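DR2417 (Deinococcus radiodurans, PDB 4XWW) probably degrades and matures RNA as a dimeric, metal-dependent 5'-3' exoribonuclease of the metallo-beta-lactamase superfamily, possibly with endonuclease activity as well. Local coordinates at residues I207-R215 / P406-K414; L229-V240 / I255-R264. All coordinates share one frame; numbering follows the deposited sequence.

Contact 1 (I207-R215 / P406-K414); sequences ISDSTNAER and PRHQINHAK. With nucleotides of chain C.
At the active-site edge of the metallo-beta-lactamase fold, strand 205-209 and the following turns pack on helix 406-417, S210 and A213 against H408 and H412. H412 ND1 donates to S210 OG (2.8 Å) in its ring plane; with CG anti to the backbone N (chi1 -159°), the imidazole extends toward the strand. A water joins H412 NE2 to S208 OG, so both ring nitrogens fix the imidazole's rotation; S210 OG is also hydrogen-bonded to W402 O. A213 CB lies 3.4 Å from H408 O. T211 O lies 3.6 Å above one face of the H408 ring, toward its rim, and R407 CG covers the centre of the opposite face. R407 NE makes a salt bridge to E214 OE2 (2.8 Å), nearly straight (169°) on the carboxylate's syn side. Y370 and N355 of the second subunit hydrogen-bond E214 and R407 respectively, tying this pair into the dimer. At the strand's end D209, the predicted proton donor, hydrogen-bonds H381 through OD2; OD1 accepts T211 OG1 on its syn lone pair and T211 N from above the carboxylate plane, an Asx turn. Helix 384-394 covers A213 and H412 through L387; strand 398-402 flanks strand 205-209, F399 meeting the H412 ring edge-to-face.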
loop_
_atom_site.group_PDB
_atom_site.type_symbol
_atom_site.label_atom_id
_atom_site.label_comp_id
_atom_site.label_asym_id
_atom_site.label_seq_id
_atom_site.Cartn_x
_atom_site.Cartn_y
_atom_site.Cartn_z
ATOM N N ILE A 207 -0.118 30.174 7.359
ATOM C CA ILE A 207 -0.104 28.968 6.526
ATOM C C ILE A 207 0.812 27.954 7.206
ATOM O O ILE A 207 2.009 28.216 7.401
ATOM C CB ILE A 207 0.380 29.295 5.081
ATOM C CG1 ILE A 207 -0.455 30.423 4.456
ATOM C CG2 ILE A 207 0.352 28.039 4.187
ATOM C CD1 ILE A 207 0.077 30.844 3.098
ATOM N N SER A 208 0.285 26.766 7.545
ATOM C CA SER A 208 1.067 25.848 8.372
ATOM C C SER A 208 0.976 24.404 7.905
ATOM O O SER A 208 -0.029 23.951 7.344
ATOM C CB SER A 208 0.635 25.972 9.838
ATOM O OG SER A 208 1.461 25.215 10.708
ATOM N N ASP A 209 2.069 23.701 8.168
ATOM C CA ASP A 209 2.311 22.333 7.728
ATOM C C ASP A 209 1.397 21.336 8.440
ATOM O O ASP A 209 1.504 21.160 9.646
ATOM C CB ASP A 209 3.793 22.035 7.998
ATOM C CG ASP A 209 4.220 20.622 7.621
ATOM O OD1 ASP A 209 3.421 19.826 7.065
ATOM O OD2 ASP A 209 5.414 20.332 7.862
ATOM N N SER A 210 0.508 20.676 7.699
ATOM C CA SER A 210 -0.486 19.802 8.329
ATOM C C SER A 210 -0.128 18.323 8.307
ATOM O O SER A 210 -0.935 17.498 8.725
ATOM C CB SER A 210 -1.855 19.960 7.651
ATOM O OG SER A 210 -2.214 21.331 7.531
ATOM N N THR A 211 1.061 17.995 7.815
ATOM C CA THR A 211 1.439 16.600 7.570
ATOM C C THR A 211 1.081 15.651 8.713
ATOM O O THR A 211 0.458 14.588 8.503
ATOM C CB THR A 211 2.954 16.495 7.317
ATOM O OG1 THR A 211 3.296 17.317 6.201
ATOM C CG2 THR A 211 3.333 15.059 7.005
ATOM N N ASN A 212 1.471 16.035 9.924
ATOM C CA ASN A 212 1.292 15.181 11.092
ATOM C C ASN A 212 0.184 15.686 12.007
ATOM O O ASN A 212 0.206 15.460 13.210
ATOM C CB ASN A 212 2.606 15.044 11.883
ATOM C CG ASN A 212 3.589 14.092 11.221
ATOM O OD1 ASN A 212 3.217 13.290 10.352
ATOM N ND2 ASN A 212 4.849 14.157 11.646
ATOM N N ALA A 213 -0.808 16.356 11.432
ATOM C CA ALA A 213 -1.852 16.955 12.263
ATOM C C ALA A 213 -2.719 15.924 13.008
ATOM O O ALA A 213 -3.407 16.280 13.963
ATOM C CB ALA A 213 -2.736 17.889 11.409
ATOM N N GLU A 214 -2.671 14.656 12.588
ATOM C CA GLU A 214 -3.456 13.606 13.268
ATOM C C GLU A 214 -2.664 12.905 14.366
ATOM O O GLU A 214 -3.197 12.050 15.073
ATOM C CB GLU A 214 -3.976 12.581 12.248
ATOM C CG GLU A 214 -4.937 13.218 11.262
ATOM C CD GLU A 214 -5.660 12.208 10.383
ATOM O OE1 GLU A 214 -6.280 11.264 10.927
ATOM O OE2 GLU A 214 -5.634 12.378 9.148
ATOM N N ARG A 215 -1.397 13.288 14.522
ATOM C CA ARG A 215 -0.514 12.692 15.526
ATOM C C ARG A 215 -0.459 13.501 16.815
ATOM O O ARG A 215 -0.072 14.658 16.805
ATOM C CB ARG A 215 0.901 12.546 14.965
ATOM C CG ARG A 215 0.978 11.594 13.769
ATOM C CD ARG A 215 2.433 11.219 13.500
ATOM N NE ARG A 215 2.639 10.735 12.139
ATOM C CZ ARG A 215 3.834 10.439 11.632
ATOM N NH1 ARG A 215 4.927 10.571 12.375
ATOM N NH2 ARG A 215 3.938 10.012 10.381
ATOM N N PRO A 406 -6.937 16.334 2.521
ATOM C CA PRO A 406 -8.024 16.928 3.310
ATOM C C PRO A 406 -8.109 16.387 4.747
ATOM O O PRO A 406 -8.367 17.187 5.661
ATOM C CB PRO A 406 -9.264 16.579 2.481
ATOM C CG PRO A 406 -8.721 16.615 1.036
ATOM C CD PRO A 406 -7.406 15.879 1.198
ATOM N N ARG A 407 -7.833 15.101 4.973
ATOM C CA ARG A 407 -7.900 14.594 6.342
ATOM C C ARG A 407 -6.921 15.351 7.264
ATOM O O ARG A 407 -7.245 15.680 8.409
ATOM C CB ARG A 407 -7.625 13.071 6.399
ATOM C CG ARG A 407 -6.303 12.637 5.784
ATOM C CD ARG A 407 -6.181 11.138 5.722
ATOM N NE ARG A 407 -6.118 10.576 7.068
ATOM C CZ ARG A 407 -6.121 9.275 7.332
ATOM N NH1 ARG A 407 -6.171 8.393 6.341
ATOM N NH2 ARG A 407 -6.079 8.855 8.593
ATOM N N HIS A 408 -5.729 15.637 6.759
ATOM C CA HIS A 408 -4.716 16.349 7.523
ATOM C C HIS A 408 -5.091 17.805 7.741
ATOM O O HIS A 408 -4.981 18.335 8.846
ATOM C CB HIS A 408 -3.372 16.264 6.798
ATOM C CG HIS A 408 -2.981 14.855 6.489
ATOM N ND1 HIS A 408 -2.677 14.441 5.209
ATOM C CD2 HIS A 408 -2.905 13.763 7.276
ATOM C CE1 HIS A 408 -2.398 13.148 5.232
ATOM N NE2 HIS A 408 -2.536 12.704 6.466
ATOM N N GLN A 409 -5.517 18.449 6.669
ATOM C CA GLN A 409 -5.920 19.856 6.749
ATOM C C GLN A 409 -7.068 20.078 7.716
ATOM O O GLN A 409 -7.065 21.032 8.501
ATOM C CB GLN A 409 -6.346 20.356 5.385
ATOM C CG GLN A 409 -5.242 20.531 4.357
ATOM C CD GLN A 409 -5.847 20.844 3.000
ATOM O OE1 GLN A 409 -6.512 19.995 2.391
ATOM N NE2 GLN A 409 -5.663 22.065 2.543
ATOM N N ILE A 410 -8.064 19.193 7.647
ATOM C CA ILE A 410 -9.277 19.374 8.441
ATOM C C ILE A 410 -8.965 19.110 9.911
ATOM O O ILE A 410 -9.449 19.814 10.806
ATOM C CB ILE A 410 -10.410 18.471 7.912
ATOM C CG1 ILE A 410 -10.882 19.013 6.560
ATOM C CG2 ILE A 410 -11.558 18.408 8.904
ATOM C CD1 ILE A 410 -11.871 18.118 5.836
ATOM N N ASN A 411 -8.101 18.137 10.167
ATOM C CA ASN A 411 -7.684 17.895 11.538
ATOM C C ASN A 411 -6.822 19.012 12.110
ATOM O O ASN A 411 -6.882 19.280 13.300
ATOM C CB ASN A 411 -6.981 16.549 11.647
ATOM C CG ASN A 411 -7.965 15.442 11.828
ATOM O OD1 ASN A 411 -8.554 15.312 12.899
ATOM N ND2 ASN A 411 -8.214 14.680 10.771
ATOM N N HIS A 412 -6.050 19.687 11.259
ATOM C CA HIS A 412 -5.266 20.845 11.689
ATOM C C HIS A 412 -6.226 21.981 12.073
ATOM O O HIS A 412 -6.032 22.683 13.069
ATOM C CB HIS A 412 -4.319 21.274 10.561
ATOM C CG HIS A 412 -3.137 22.086 11.007
ATOM N ND1 HIS A 412 -2.109 22.413 10.143
ATOM C CD2 HIS A 412 -2.829 22.661 12.195
ATOM C CE1 HIS A 412 -1.213 23.146 10.785
ATOM N NE2 HIS A 412 -1.623 23.317 12.028
ATOM N N ALA A 413 -7.282 22.140 11.276
ATOM C CA ALA A 413 -8.292 23.161 11.538
ATOM C C ALA A 413 -8.986 22.892 12.876
ATOM O O ALA A 413 -9.224 23.804 13.662
ATOM C CB ALA A 413 -9.311 23.205 10.388
ATOM N N LYS A 414 -9.310 21.628 13.129
ATOM C CA LYS A 414 -9.969 21.248 14.379
ATOM C C LYS A 414 -9.076 21.479 15.593
ATOM O O LYS A 414 -9.549 21.936 16.638
ATOM C CB LYS A 414 -10.387 19.777 14.334
ATOM C CG LYS A 414 -11.552 19.492 13.382
ATOM C CD LYS A 414 -11.976 18.026 13.467
ATOM C CE LYS A 414 -12.952 17.660 12.356
ATOM N NZ LYS A 414 -14.186 18.486 12.401
ATOM P P U C 2 8.480 11.700 7.844
ATOM O OP1 U C 2 9.738 12.444 7.618
ATOM O OP2 U C 2 7.477 12.225 8.799
ATOM O "O5'" U C 2 7.715 11.497 6.461
ATOM C "C5'" U C 2 8.401 11.045 5.283
ATOM C "C4'" U C 2 7.837 11.723 4.055
ATOM O "O4'" U C 2 6.525 11.175 3.743
ATOM C "C3'" U C 2 7.647 13.235 4.159
ATOM O "O3'" U C 2 8.029 13.827 2.927
ATOM C "C2'" U C 2 6.138 13.383 4.323
ATOM O "O2'" U C 2 5.654 14.628 3.866
ATOM C "C1'" U C 2 5.642 12.234 3.453
ATOM N N1 U C 2 4.270 11.800 3.747
ATOM C C2 U C 2 3.446 11.513 2.677
ATOM O O2 U C 2 3.811 11.600 1.518
ATOM N N3 U C 2 2.176 11.121 3.018
ATOM C C4 U C 2 1.655 10.989 4.287
ATOM O O4 U C 2 0.487 10.622 4.427
ATOM C C5 U C 2 2.568 11.308 5.340
ATOM C C6 U C 2 3.815 11.693 5.041
HETATM O O HOH W 1 0.192 25.244 13.060
#

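Contact 2 (L229-V240 / I255-R264); sequences LEEIIKGCRGRV and ILDLAHRQGR
E230 faces R261 and Q262 across the two helices and takes three hydrogen bonds from them. R261 grips the carboxylate side-on, NE reaching OE2 of E230 and NH2 reaching OE1 of E230, each at 2.9 Å, with guanidinium and carboxylate planes turned 48° apart. The same OE2 receives Q262 NE2 at 2.9 Å on its anti side, whereas R261 NE comes to the syn side. E230 CG, anti to its own backbone N (chi1 -175°), starts an extended chain that passes L258 CB on the way to these donors. K234 lays its aliphatic CG 3.4 Å from Q262 OE1.

Apolar contacts fill the inner side of the pair. I233 CD1 meets L258 CD1 at 3.6 Å, their side chains roughly perpendicular, and L229 touches both L258 and I255. Helices 222-234 and 249-261 lie on the parallel sheet of the beta-CASP domain in an alpha-beta-alpha-beta order, strand 240-243 between them and strand 265-269 after; their segments 229-234 and 255-261 run in the same general sense, 38° apart. I341 and L242 of that sheet lie beneath L229. A Schellman motif with G263 at positive phi ends helix 249-261 and leads into R264.

The other side-chain bonds across the contact come from R264, whose chain is extended from CG to NE. NH1 and NH2 of R264 both donate to G238 O, each at 2.9 Å, and NH1 also reaches V306 O. V240 CG2 lies over one face of the guanidinium, 3.5 Å above its plane and toward its rim. A water accepts from R264 NE and donates to I233 O, bridging back to helix 222-234.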
loop_
_atom_site.group_PDB
_atom_site.type_symbol
_atom_site.label_atom_id
_atom_site.label_comp_id
_atom_site.label_asym_id
_atom_site.label_seq_id
_atom_site.Cartn_x
_atom_site.Cartn_y
_atom_site.Cartn_z
ATOM N N LEU A 229 20.325 5.123 18.187
ATOM C CA LEU A 229 21.154 4.473 17.176
ATOM C C LEU A 229 22.504 4.096 17.761
ATOM O O LEU A 229 22.997 3.009 17.497
ATOM C CB LEU A 229 21.323 5.355 15.932
ATOM C CG LEU A 229 20.080 5.388 15.029
ATOM C CD1 LEU A 229 20.229 6.497 13.969
ATOM C CD2 LEU A 229 19.817 3.996 14.372
ATOM N N GLU A 230 23.102 4.979 18.563
ATOM C CA GLU A 230 24.409 4.652 19.118
ATOM C C GLU A 230 24.322 3.451 20.059
ATOM O O GLU A 230 25.204 2.587 20.051
ATOM C CB GLU A 230 25.024 5.862 19.844
ATOM C CG GLU A 230 26.456 5.580 20.333
ATOM C CD GLU A 230 27.251 6.843 20.621
ATOM O OE1 GLU A 230 26.630 7.889 20.884
ATOM O OE2 GLU A 230 28.496 6.782 20.555
ATOM N N GLU A 231 23.240 3.365 20.834
ATOM C CA GLU A 231 23.071 2.254 21.760
ATOM C C GLU A 231 22.952 0.931 20.996
ATOM O O GLU A 231 23.594 -0.053 21.351
ATOM C CB GLU A 231 21.843 2.478 22.657
ATOM C CG GLU A 231 21.632 1.403 23.737
ATOM C CD GLU A 231 20.457 1.716 24.662
ATOM O OE1 GLU A 231 19.364 2.035 24.149
ATOM O OE2 GLU A 231 20.631 1.656 25.901
ATOM N N ILE A 232 22.146 0.917 19.936
ATOM C CA ILE A 232 22.009 -0.262 19.098
ATOM C C ILE A 232 23.335 -0.649 18.432
ATOM O O ILE A 232 23.772 -1.797 18.513
ATOM C CB ILE A 232 20.915 -0.028 18.041
ATOM C CG1 ILE A 232 19.555 0.079 18.737
ATOM C CG2 ILE A 232 20.924 -1.153 16.991
ATOM C CD1 ILE A 232 18.480 0.721 17.893
ATOM N N ILE A 233 23.986 0.315 17.795
ATOM C CA ILE A 233 25.178 0.030 17.004
ATOM C C ILE A 233 26.329 -0.423 17.900
ATOM O O ILE A 233 27.060 -1.358 17.550
ATOM C CB ILE A 233 25.527 1.258 16.127
ATOM C CG1 ILE A 233 24.437 1.364 15.044
ATOM C CG2 ILE A 233 26.941 1.151 15.528
ATOM C CD1 ILE A 233 24.443 2.638 14.230
ATOM N N LYS A 234 26.458 0.190 19.074
ATOM C CA LYS A 234 27.485 -0.215 20.039
ATOM C C LYS A 234 27.363 -1.698 20.367
ATOM O O LYS A 234 28.364 -2.387 20.595
ATOM C CB LYS A 234 27.372 0.620 21.312
ATOM C CG LYS A 234 28.374 0.262 22.386
ATOM C CD LYS A 234 28.246 1.228 23.547
ATOM C CE LYS A 234 29.227 0.885 24.654
ATOM N NZ LYS A 234 29.060 1.803 25.815
ATOM N N GLY A 235 26.132 -2.192 20.350
ATOM C CA GLY A 235 25.857 -3.586 20.644
ATOM C C GLY A 235 25.939 -4.557 19.474
ATOM O O GLY A 235 25.822 -5.783 19.676
ATOM N N CYS A 236 26.134 -4.048 18.258
ATOM C CA CYS A 236 26.202 -4.924 17.077
ATOM C C CYS A 236 27.537 -5.633 16.961
ATOM O O CYS A 236 28.586 -4.999 16.977
ATOM C CB CYS A 236 25.922 -4.139 15.801
ATOM S SG CYS A 236 24.203 -3.604 15.710
ATOM N N ARG A 237 27.478 -6.965 16.859
ATOM C CA ARG A 237 28.654 -7.820 16.891
ATOM C C ARG A 237 29.412 -7.784 15.571
ATOM O O ARG A 237 30.633 -7.982 15.539
ATOM C CB ARG A 237 28.233 -9.262 17.221
ATOM C CG ARG A 237 29.363 -10.245 17.441
ATOM C CD ARG A 237 28.796 -11.646 17.676
ATOM N NE ARG A 237 29.839 -12.664 17.745
ATOM C CZ ARG A 237 30.014 -13.487 18.774
ATOM N NH1 ARG A 237 29.212 -13.412 19.829
ATOM N NH2 ARG A 237 30.987 -14.390 18.747
ATOM N N GLY A 238 28.687 -7.529 14.482
ATOM C CA GLY A 238 29.283 -7.629 13.161
ATOM C C GLY A 238 29.122 -6.353 12.347
ATOM O O GLY A 238 29.095 -5.250 12.888
ATOM N N ARG A 239 29.010 -6.509 11.032
ATOM C CA ARG A 239 28.805 -5.370 10.139
ATOM C C ARG A 239 27.443 -4.705 10.389
ATOM O O ARG A 239 26.475 -5.365 10.775
ATOM C CB ARG A 239 28.905 -5.812 8.673
ATOM C CG ARG A 239 30.237 -6.363 8.262
ATOM C CD ARG A 239 30.324 -6.498 6.742
ATOM N NE ARG A 239 29.298 -7.415 6.249
ATOM C CZ ARG A 239 29.227 -7.871 5.003
ATOM N NH1 ARG A 239 30.136 -7.514 4.110
ATOM N NH2 ARG A 239 28.247 -8.694 4.652
ATOM N N VAL A 240 27.364 -3.403 10.154
ATOM C CA VAL A 240 26.103 -2.669 10.235
ATOM C C VAL A 240 25.835 -2.008 8.892
ATOM O O VAL A 240 26.712 -1.332 8.328
ATOM C CB VAL A 240 26.108 -1.593 11.355
ATOM C CG1 VAL A 240 24.810 -0.769 11.363
ATOM C CG2 VAL A 240 26.383 -2.213 12.713
ATOM N N ILE A 255 25.078 9.898 12.616
ATOM C CA ILE A 255 25.568 8.535 12.432
ATOM C C ILE A 255 27.086 8.532 12.176
ATOM O O ILE A 255 27.806 7.669 12.681
ATOM C CB ILE A 255 24.815 7.832 11.281
ATOM C CG1 ILE A 255 23.351 7.615 11.693
ATOM C CG2 ILE A 255 25.540 6.543 10.846
ATOM C CD1 ILE A 255 22.436 7.398 10.503
ATOM N N LEU A 256 27.574 9.498 11.406
ATOM C CA LEU A 256 29.019 9.597 11.178
ATOM C C LEU A 256 29.753 9.767 12.501
ATOM O O LEU A 256 30.772 9.121 12.755
ATOM C CB LEU A 256 29.361 10.759 10.244
ATOM C CG LEU A 256 28.685 10.722 8.875
ATOM C CD1 LEU A 256 29.220 11.875 7.992
ATOM C CD2 LEU A 256 28.861 9.377 8.187
ATOM N N ASP A 257 29.207 10.622 13.357
ATOM C CA ASP A 257 29.875 10.904 14.616
ATOM C C ASP A 257 29.812 9.715 15.571
ATOM O O ASP A 257 30.810 9.378 16.201
ATOM C CB ASP A 257 29.290 12.159 15.256
ATOM C CG ASP A 257 29.696 13.435 14.512
ATOM O OD1 ASP A 257 30.849 13.519 14.034
ATOM O OD2 ASP A 257 28.851 14.337 14.375
ATOM N N LEU A 258 28.661 9.051 15.673
ATOM C CA LEU A 258 28.602 7.877 16.548
ATOM C C LEU A 258 29.446 6.737 16.000
ATOM O O LEU A 258 30.009 5.966 16.770
ATOM C CB LEU A 258 27.162 7.405 16.773
ATOM C CG LEU A 258 26.397 6.732 15.636
ATOM C CD1 LEU A 258 26.626 5.202 15.608
ATOM C CD2 LEU A 258 24.918 7.075 15.772
ATOM N N ALA A 259 29.550 6.637 14.677
ATOM C CA ALA A 259 30.394 5.609 14.065
ATOM C C ALA A 259 31.839 5.784 14.494
ATOM O O ALA A 259 32.519 4.823 14.852
ATOM C CB ALA A 259 30.287 5.651 12.543
ATOM N N HIS A 260 32.312 7.019 14.454
ATOM C CA HIS A 260 33.662 7.309 14.902
ATOM C C HIS A 260 33.848 6.902 16.365
ATOM O O HIS A 260 34.836 6.253 16.715
ATOM C CB HIS A 260 33.969 8.792 14.714
ATOM C CG HIS A 260 35.363 9.166 15.092
ATOM N ND1 HIS A 260 36.457 8.820 14.331
ATOM C CD2 HIS A 260 35.845 9.842 16.163
ATOM C CE1 HIS A 260 37.554 9.271 14.912
ATOM N NE2 HIS A 260 37.209 9.893 16.025
ATOM N N ARG A 261 32.900 7.276 17.221
ATOM C CA ARG A 261 33.005 6.934 18.639
ATOM C C ARG A 261 33.000 5.422 18.833
ATOM O O ARG A 261 33.607 4.896 19.765
ATOM C CB ARG A 261 31.872 7.576 19.448
ATOM C CG ARG A 261 31.953 9.108 19.510
ATOM C CD ARG A 261 30.950 9.697 20.499
ATOM N NE ARG A 261 29.544 9.451 20.160
ATOM C CZ ARG A 261 28.806 10.273 19.423
ATOM N NH1 ARG A 261 29.350 11.376 18.915
ATOM N NH2 ARG A 261 27.529 10.003 19.181
ATOM N N GLN A 262 32.331 4.716 17.934
ATOM C CA GLN A 262 32.202 3.278 18.102
ATOM C C GLN A 262 33.242 2.486 17.317
ATOM O O GLN A 262 33.155 1.269 17.230
ATOM C CB GLN A 262 30.792 2.817 17.709
ATOM C CG GLN A 262 29.694 3.375 18.609
ATOM C CD GLN A 262 29.989 3.182 20.083
ATOM O OE1 GLN A 262 30.502 2.141 20.493
ATOM N NE2 GLN A 262 29.668 4.192 20.893
ATOM N N GLY A 263 34.237 3.171 16.763
ATOM C CA GLY A 263 35.327 2.475 16.096
ATOM C C GLY A 263 34.992 1.879 14.737
ATOM O O GLY A 263 35.668 0.947 14.279
ATOM N N ARG A 264 33.972 2.429 14.083
ATOM C CA ARG A 264 33.569 1.962 12.753
ATOM C C ARG A 264 33.852 3.004 11.659
ATOM O O ARG A 264 33.604 4.192 11.850
ATOM C CB ARG A 264 32.078 1.600 12.740
ATOM C CG ARG A 264 31.734 0.463 13.677
ATOM C CD ARG A 264 30.239 0.165 13.660
ATOM N NE ARG A 264 29.907 -0.993 14.492
ATOM C CZ ARG A 264 29.751 -2.237 14.040
ATOM N NH1 ARG A 264 29.885 -2.502 12.745
ATOM N NH2 ARG A 264 29.454 -3.229 14.890
HETATM O O HOH W 2 29.695 -1.094 17.189
#

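How the contacts relate
The two contacts lie in different domains of the fold, their centres about 37 Å apart and their nearest atoms about 16 Å apart, without touching. Strand 205-209 of contact 1 is followed directly by helix 222-234 of contact 2, and both halves of contact 2 come before helix 406-417 closes contact 1. This order reflects the insertion of the beta-CASP domain, with its five-stranded parallel sheet, into the metallo-beta-lactamase fold, whose seven-stranded sheet holds strands 205-209 and 398-402. Contact 1 therefore joins chain from before and after the insertion, beside the zinc site and the dimer partner, whereas contact 2 is local to beta-CASP, its nearest atom about 13 Å from the bound RNA.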